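Local coordinates for protein glycerol dehydratase (Clostridium butyricum, PDB 1R9D) that probably dehydrates glycerol without vitamin B12, as a lyase of the glycyl radical family related to pyruvate formate-lyase, at residues 30-39 and 51-62. Residues are numbered along the deposited sequence; the frame is centred on the assembly and turned at random.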
ATOM      1  N   GLU A  30       1.726 -25.466 -15.146  1.00 30.30           N
ATOM      2  CA  GLU A  30       1.683 -25.818 -13.729  1.00 30.34           C
ATOM      3  C   GLU A  30       1.814 -24.621 -12.780  1.00 29.82           C
ATOM      4  O   GLU A  30       0.946 -24.395 -11.929  1.00 28.21           O
ATOM      5  CB  GLU A  30       2.773 -26.838 -13.395  1.00 32.28           C
ATOM      6  CG  GLU A  30       2.437 -28.298 -13.720  1.00 36.36           C
ATOM      7  CD  GLU A  30       2.387 -28.596 -15.207  1.00 38.21           C
ATOM      8  OE1 GLU A  30       3.146 -27.960 -15.971  1.00 37.80           O
ATOM      9  OE2 GLU A  30       1.602 -29.486 -15.610  1.00 39.42           O
ATOM     10  N   ARG A  31       2.887 -23.850 -12.913  1.00 28.17           N
ATOM     11  CA  ARG A  31       3.065 -22.709 -12.018  1.00 27.06           C
ATOM     12  C   ARG A  31       1.900 -21.726 -12.069  1.00 26.27           C
ATOM     13  O   ARG A  31       1.417 -21.275 -11.030  1.00 26.84           O
ATOM     14  CB  ARG A  31       4.367 -21.956 -12.325  1.00 26.76           C
ATOM     15  CG  ARG A  31       4.632 -20.826 -11.316  1.00 25.75           C
ATOM     16  CD  ARG A  31       5.803 -19.935 -11.717  1.00 25.28           C
ATOM     17  NE  ARG A  31       6.045 -18.881 -10.727  1.00 25.16           N
ATOM     18  CZ  ARG A  31       5.308 -17.782 -10.589  1.00 24.45           C
ATOM     19  NH1 ARG A  31       4.264 -17.564 -11.378  1.00 24.24           N
ATOM     20  NH2 ARG A  31       5.619 -16.891  -9.653  1.00 24.07           N
ATOM     21  N   ALA A  32       1.442 -21.397 -13.273  1.00 26.16           N
ATOM     22  CA  ALA A  32       0.345 -20.452 -13.438  1.00 27.30           C
ATOM     23  C   ALA A  32      -0.908 -20.905 -12.700  1.00 28.55           C
ATOM     24  O   ALA A  32      -1.594 -20.103 -12.060  1.00 28.20           O
ATOM     25  CB  ALA A  32       0.033 -20.264 -14.917  1.00 27.87           C
ATOM     26  N   ILE A  33      -1.211 -22.192 -12.802  1.00 28.95           N
ATOM     27  CA  ILE A  33      -2.387 -22.740 -12.137  1.00 29.91           C
ATOM     28  C   ILE A  33      -2.244 -22.664 -10.616  1.00 29.44           C
ATOM     29  O   ILE A  33      -3.183 -22.282  -9.917  1.00 30.31           O
ATOM     30  CB  ILE A  33      -2.628 -24.216 -12.570  1.00 31.00           C
ATOM     31  CG1 ILE A  33      -3.350 -24.261 -13.921  1.00 32.61           C
ATOM     32  CG2 ILE A  33      -3.489 -24.940 -11.541  1.00 30.07           C
ATOM     33  CD1 ILE A  33      -2.660 -23.521 -15.039  1.00 36.76           C
ATOM     34  N   LEU A  34      -1.064 -23.008 -10.114  1.00 29.50           N
ATOM     35  CA  LEU A  34      -0.804 -22.998  -8.681  1.00 29.44           C
ATOM     36  C   LEU A  34      -0.832 -21.621  -8.016  1.00 30.22           C
ATOM     37  O   LEU A  34      -1.403 -21.467  -6.937  1.00 28.79           O
ATOM     38  CB  LEU A  34       0.529 -23.688  -8.392  1.00 30.75           C
ATOM     39  CG  LEU A  34       0.560 -25.195  -8.660  1.00 29.86           C
ATOM     40  CD1 LEU A  34       1.957 -25.729  -8.432  1.00 30.11           C
ATOM     41  CD2 LEU A  34      -0.433 -25.904  -7.739  1.00 31.28           C
ATOM     42  N   ILE A  35      -0.222 -20.617  -8.640  1.00 30.09           N
ATOM     43  CA  ILE A  35      -0.229 -19.287  -8.036  1.00 29.00           C
ATOM     44  C   ILE A  35      -1.648 -18.718  -8.055  1.00 29.33           C
ATOM     45  O   ILE A  35      -2.043 -17.991  -7.142  1.00 28.73           O
ATOM     46  CB  ILE A  35       0.754 -18.317  -8.758  1.00 28.98           C
ATOM     47  CG1 ILE A  35       0.930 -17.047  -7.917  1.00 28.96           C
ATOM     48  CG2 ILE A  35       0.236 -17.967 -10.147  1.00 27.84           C
ATOM     49  CD1 ILE A  35       2.055 -16.140  -8.383  1.00 29.01           C
ATOM     50  N   THR A  36      -2.418 -19.066  -9.083  1.00 29.03           N
ATOM     51  CA  THR A  36      -3.797 -18.598  -9.207  1.00 30.36           C
ATOM     52  C   THR A  36      -4.636 -19.201  -8.079  1.00 31.09           C
ATOM     53  O   THR A  36      -5.453 -18.521  -7.458  1.00 30.15           O
ATOM     54  CB  THR A  36      -4.405 -19.012 -10.572  1.00 30.76           C
ATOM     55  OG1 THR A  36      -3.669 -18.385 -11.634  1.00 32.06           O
ATOM     56  CG2 THR A  36      -5.866 -18.598 -10.666  1.00 30.03           C
ATOM     57  N   GLU A  37      -4.417 -20.485  -7.819  1.00 31.80           N
ATOM     58  CA  GLU A  37      -5.135 -21.188  -6.764  1.00 33.07           C
ATOM     59  C   GLU A  37      -4.809 -20.587  -5.396  1.00 31.90           C
ATOM     60  O   GLU A  37      -5.698 -20.395  -4.567  1.00 32.34           O
ATOM     61  CB  GLU A  37      -4.768 -22.676  -6.796  1.00 35.08           C
ATOM     62  CG  GLU A  37      -5.134 -23.453  -5.543  1.00 40.23           C
ATOM     63  CD  GLU A  37      -4.969 -24.955  -5.718  1.00 42.98           C
ATOM     64  OE1 GLU A  37      -3.922 -25.389  -6.252  1.00 43.55           O
ATOM     65  OE2 GLU A  37      -5.888 -25.702  -5.314  1.00 45.75           O
ATOM     66  N   SER A  38      -3.534 -20.284  -5.168  1.00 30.78           N
ATOM     67  CA  SER A  38      -3.113 -19.709  -3.896  1.00 29.90           C
ATOM     68  C   SER A  38      -3.707 -18.321  -3.676  1.00 29.57           C
ATOM     69  O   SER A  38      -4.279 -18.050  -2.621  1.00 28.99           O
ATOM     70  CB  SER A  38      -1.586 -19.636  -3.817  1.00 29.43           C
ATOM     71  OG  SER A  38      -1.167 -19.126  -2.560  1.00 29.09           O
ATOM     72  N   PHE A  39      -3.580 -17.442  -4.667  1.00 28.53           N
ATOM     73  CA  PHE A  39      -4.117 -16.088  -4.535  1.00 28.72           C
ATOM     74  C   PHE A  39      -5.622 -16.057  -4.263  1.00 29.00           C
ATOM     75  O   PHE A  39      -6.117 -15.176  -3.560  1.00 27.25           O
ATOM     76  CB  PHE A  39      -3.796 -15.258  -5.781  1.00 27.78           C
ATOM     77  CG  PHE A  39      -2.543 -14.430  -5.653  1.00 27.82           C
ATOM     78  CD1 PHE A  39      -1.309 -15.036  -5.451  1.00 28.31           C
ATOM     79  CD2 PHE A  39      -2.607 -13.038  -5.708  1.00 27.65           C
ATOM     80  CE1 PHE A  39      -0.147 -14.267  -5.303  1.00 29.52           C
ATOM     81  CE2 PHE A  39      -1.457 -12.261  -5.561  1.00 27.62           C
ATOM     82  CZ  PHE A  39      -0.227 -12.877  -5.357  1.00 27.77           C
ATOM     83  N   ARG A  51       2.439 -13.292  -1.351  1.00 26.72           N
ATOM     84  CA  ARG A  51       3.593 -13.724  -2.132  1.00 26.91           C
ATOM     85  C   ARG A  51       4.303 -14.907  -1.467  1.00 26.57           C
ATOM     86  O   ARG A  51       4.761 -15.827  -2.145  1.00 26.32           O
ATOM     87  CB  ARG A  51       4.582 -12.564  -2.305  1.00 26.39           C
ATOM     88  CG  ARG A  51       4.093 -11.417  -3.196  1.00 28.41           C
ATOM     89  CD  ARG A  51       3.862 -11.876  -4.636  1.00 29.64           C
ATOM     90  NE  ARG A  51       4.988 -12.668  -5.126  1.00 28.81           N
ATOM     91  CZ  ARG A  51       5.104 -13.129  -6.368  1.00 29.48           C
ATOM     92  NH1 ARG A  51       4.162 -12.877  -7.268  1.00 27.65           N
ATOM     93  NH2 ARG A  51       6.155 -13.866  -6.700  1.00 29.51           N
ATOM     94  N   ALA A  52       4.406 -14.877  -0.140  1.00 25.88           N
ATOM     95  CA  ALA A  52       5.063 -15.959   0.589  1.00 26.15           C
ATOM     96  C   ALA A  52       4.241 -17.246   0.506  1.00 26.64           C
ATOM     97  O   ALA A  52       4.779 -18.318   0.230  1.00 26.19           O
ATOM     98  CB  ALA A  52       5.269 -15.563   2.049  1.00 26.15           C
ATOM     99  N   LEU A  53       2.938 -17.130   0.743  1.00 27.01           N
ATOM    100  CA  LEU A  53       2.041 -18.287   0.700  1.00 27.23           C
ATOM    101  C   LEU A  53       1.926 -18.868  -0.707  1.00 27.97           C
ATOM    102  O   LEU A  53       1.707 -20.070  -0.873  1.00 26.91           O
ATOM    103  CB  LEU A  53       0.656 -17.893   1.221  1.00 27.07           C
ATOM    104  CG  LEU A  53       0.630 -17.497   2.701  1.00 28.05           C
ATOM    105  CD1 LEU A  53      -0.692 -16.838   3.046  1.00 28.28           C
ATOM    106  CD2 LEU A  53       0.863 -18.734   3.561  1.00 29.07           C
ATOM    107  N   ALA A  54       2.074 -18.017  -1.719  1.00 27.60           N
ATOM    108  CA  ALA A  54       2.004 -18.468  -3.104  1.00 27.19           C
ATOM    109  C   ALA A  54       3.260 -19.272  -3.430  1.00 27.25           C
ATOM    110  O   ALA A  54       3.184 -20.341  -4.039  1.00 26.46           O
ATOM    111  CB  ALA A  54       1.879 -17.275  -4.047  1.00 27.49           C
ATOM    112  N   LEU A  55       4.422 -18.759  -3.028  1.00 27.63           N
ATOM    113  CA  LEU A  55       5.668 -19.474  -3.277  1.00 27.41           C
ATOM    114  C   LEU A  55       5.592 -20.834  -2.580  1.00 28.21           C
ATOM    115  O   LEU A  55       6.007 -21.849  -3.132  1.00 27.48           O
ATOM    116  CB  LEU A  55       6.872 -18.673  -2.756  1.00 26.85           C
ATOM    117  CG  LEU A  55       8.241 -19.342  -2.930  1.00 26.94           C
ATOM    118  CD1 LEU A  55       8.476 -19.650  -4.401  1.00 27.88           C
ATOM    119  CD2 LEU A  55       9.345 -18.439  -2.403  1.00 27.86           C
ATOM    120  N   LYS A  56       5.054 -20.847  -1.365  1.00 28.61           N
ATOM    121  CA  LYS A  56       4.904 -22.087  -0.602  1.00 29.24           C
ATOM    122  C   LYS A  56       4.044 -23.090  -1.373  1.00 29.21           C
ATOM    123  O   LYS A  56       4.423 -24.253  -1.536  1.00 29.70           O
ATOM    124  CB  LYS A  56       4.254 -21.787   0.753  1.00 30.59           C
ATOM    125  CG  LYS A  56       3.940 -23.004   1.616  1.00 31.21           C
ATOM    126  CD  LYS A  56       3.307 -22.564   2.938  1.00 33.81           C
ATOM    127  CE  LYS A  56       3.168 -23.711   3.936  1.00 35.80           C
ATOM    128  NZ  LYS A  56       2.167 -24.729   3.517  1.00 36.25           N
ATOM    129  N   HIS A  57       2.891 -22.632  -1.854  1.00 29.14           N
ATOM    130  CA  HIS A  57       1.968 -23.495  -2.592  1.00 29.63           C
ATOM    131  C   HIS A  57       2.587 -24.021  -3.886  1.00 30.47           C
ATOM    132  O   HIS A  57       2.342 -25.162  -4.293  1.00 30.01           O
ATOM    133  CB  HIS A  57       0.683 -22.734  -2.912  1.00 30.24           C
ATOM    134  CG  HIS A  57      -0.438 -23.611  -3.374  1.00 31.20           C
ATOM    135  ND1 HIS A  57      -0.940 -24.640  -2.606  1.00 32.18           N
ATOM    136  CD2 HIS A  57      -1.164 -23.605  -4.516  1.00 31.41           C
ATOM    137  CE1 HIS A  57      -1.930 -25.229  -3.254  1.00 31.61           C
ATOM    138  NE2 HIS A  57      -2.087 -24.620  -4.415  1.00 31.69           N
ATOM    139  N   ILE A  58       3.382 -23.179  -4.539  1.00 29.31           N
ATOM    140  CA  ILE A  58       4.047 -23.571  -5.775  1.00 29.21           C
ATOM    141  C   ILE A  58       5.113 -24.628  -5.486  1.00 29.35           C
ATOM    142  O   ILE A  58       5.123 -25.700  -6.097  1.00 29.48           O
ATOM    143  CB  ILE A  58       4.719 -22.349  -6.449  1.00 28.54           C
ATOM    144  CG1 ILE A  58       3.647 -21.384  -6.955  1.00 29.84           C
ATOM    145  CG2 ILE A  58       5.629 -22.805  -7.576  1.00 29.16           C
ATOM    146  CD1 ILE A  58       4.193 -20.053  -7.437  1.00 30.75           C
ATOM    147  N   LEU A  59       6.001 -24.330  -4.543  1.00 30.22           N
ATOM    148  CA  LEU A  59       7.077 -25.249  -4.194  1.00 30.78           C
ATOM    149  C   LEU A  59       6.612 -26.605  -3.673  1.00 32.44           C
ATOM    150  O   LEU A  59       7.298 -27.610  -3.862  1.00 32.31           O
ATOM    151  CB  LEU A  59       8.011 -24.608  -3.167  1.00 31.08           C
ATOM    152  CG  LEU A  59       8.869 -23.447  -3.681  1.00 30.31           C
ATOM    153  CD1 LEU A  59       9.801 -22.978  -2.581  1.00 30.77           C
ATOM    154  CD2 LEU A  59       9.670 -23.898  -4.887  1.00 30.08           C
ATOM    155  N   GLU A  60       5.456 -26.639  -3.020  1.00 32.74           N
ATOM    156  CA  GLU A  60       4.950 -27.899  -2.489  1.00 33.63           C
ATOM    157  C   GLU A  60       4.250 -28.756  -3.540  1.00 33.50           C
ATOM    158  O   GLU A  60       4.197 -29.976  -3.402  1.00 33.68           O
ATOM    159  CB  GLU A  60       3.977 -27.645  -1.327  1.00 34.62           C
ATOM    160  CG  GLU A  60       4.589 -26.923  -0.132  1.00 36.17           C
ATOM    161  CD  GLU A  60       3.589 -26.680   0.991  1.00 38.24           C
ATOM    162  OE1 GLU A  60       2.433 -26.303   0.697  1.00 39.84           O
ATOM    163  OE2 GLU A  60       3.963 -26.854   2.170  1.00 37.85           O
ATOM    164  N   ASN A  61       3.743 -28.132  -4.600  1.00 33.13           N
ATOM    165  CA  ASN A  61       2.997 -28.870  -5.618  1.00 34.27           C
ATOM    166  C   ASN A  61       3.493 -28.871  -7.064  1.00 33.87           C
ATOM    167  O   ASN A  61       2.960 -29.605  -7.898  1.00 33.02           O
ATOM    168  CB  ASN A  61       1.548 -28.389  -5.592  1.00 34.96           C
ATOM    169  CG  ASN A  61       0.903 -28.579  -4.232  1.00 37.09           C
ATOM    170  OD1 ASN A  61       0.567 -29.698  -3.848  1.00 37.51           O
ATOM    171  ND2 ASN A  61       0.747 -27.488  -3.488  1.00 35.33           N
ATOM    172  N   ILE A  62       4.497 -28.058  -7.373  1.00 33.02           N
ATOM    173  CA  ILE A  62       5.022 -27.999  -8.738  1.00 32.14           C
ATOM    174  C   ILE A  62       5.703 -29.328  -9.088  1.00 31.87           C
ATOM    175  O   ILE A  62       6.377 -29.928  -8.252  1.00 31.36           O
ATOM    176  CB  ILE A  62       6.055 -26.845  -8.882  1.00 31.27           C
ATOM    177  CG1 ILE A  62       6.389 -26.598 -10.358  1.00 32.37           C
ATOM    178  CG2 ILE A  62       7.313 -27.182  -8.115  1.00 30.56           C
ATOM    179  CD1 ILE A  62       5.308 -25.866 -11.134  1.00 31.41           C
TER
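His-57 NE2 donates to Glu-37 OE1 at 2.7 Å, in an almost straight bond. The oxygen lies in the imidazole plane but receives the proton from above its own carboxylate, whose plane stands 87° to the ring. With CG anti to the backbone N, the extended Glu-37 chain reaches across from its helix to the ring edge. At the same edge His-57 CD2 comes within 3.2 Å of Leu-34 O, in plane. Leu-34 fills the middle of the interface: its CB meets Ile-58 CG1, CD2 packs on Asn-61 CB, and CD1 lies 3.6 Å from Ile-62 N, where the chain leaves the helix. Ile-62 CD1 in turn presses on Glu-30 CB at 3.5 Å. Small residues allow a close approach at the other end, where Ser-38 and Ala-54 have CA atoms 5.3 Å apart; Ala-54 CB touches the edge of the Phe-39 ring and Ile-35 CG1. Ile-58 CD1 covers one face of the Arg-31 guanidinium, whose NH2 is 4.3 Å from Arg-51 NH2. Both arginines form salt bridges with Glu-88 OE1, and Arg-31 also donates to Ile-276 O. The consecutive helices 30-40 and 47-61 form an oblique helical hairpin, local axes at 136°, apolar at its centre. A shared carboxylate probably offsets the paired arginine charges on one flank, while on the other the Glu-37 carboxylate would favour a protonated His-57.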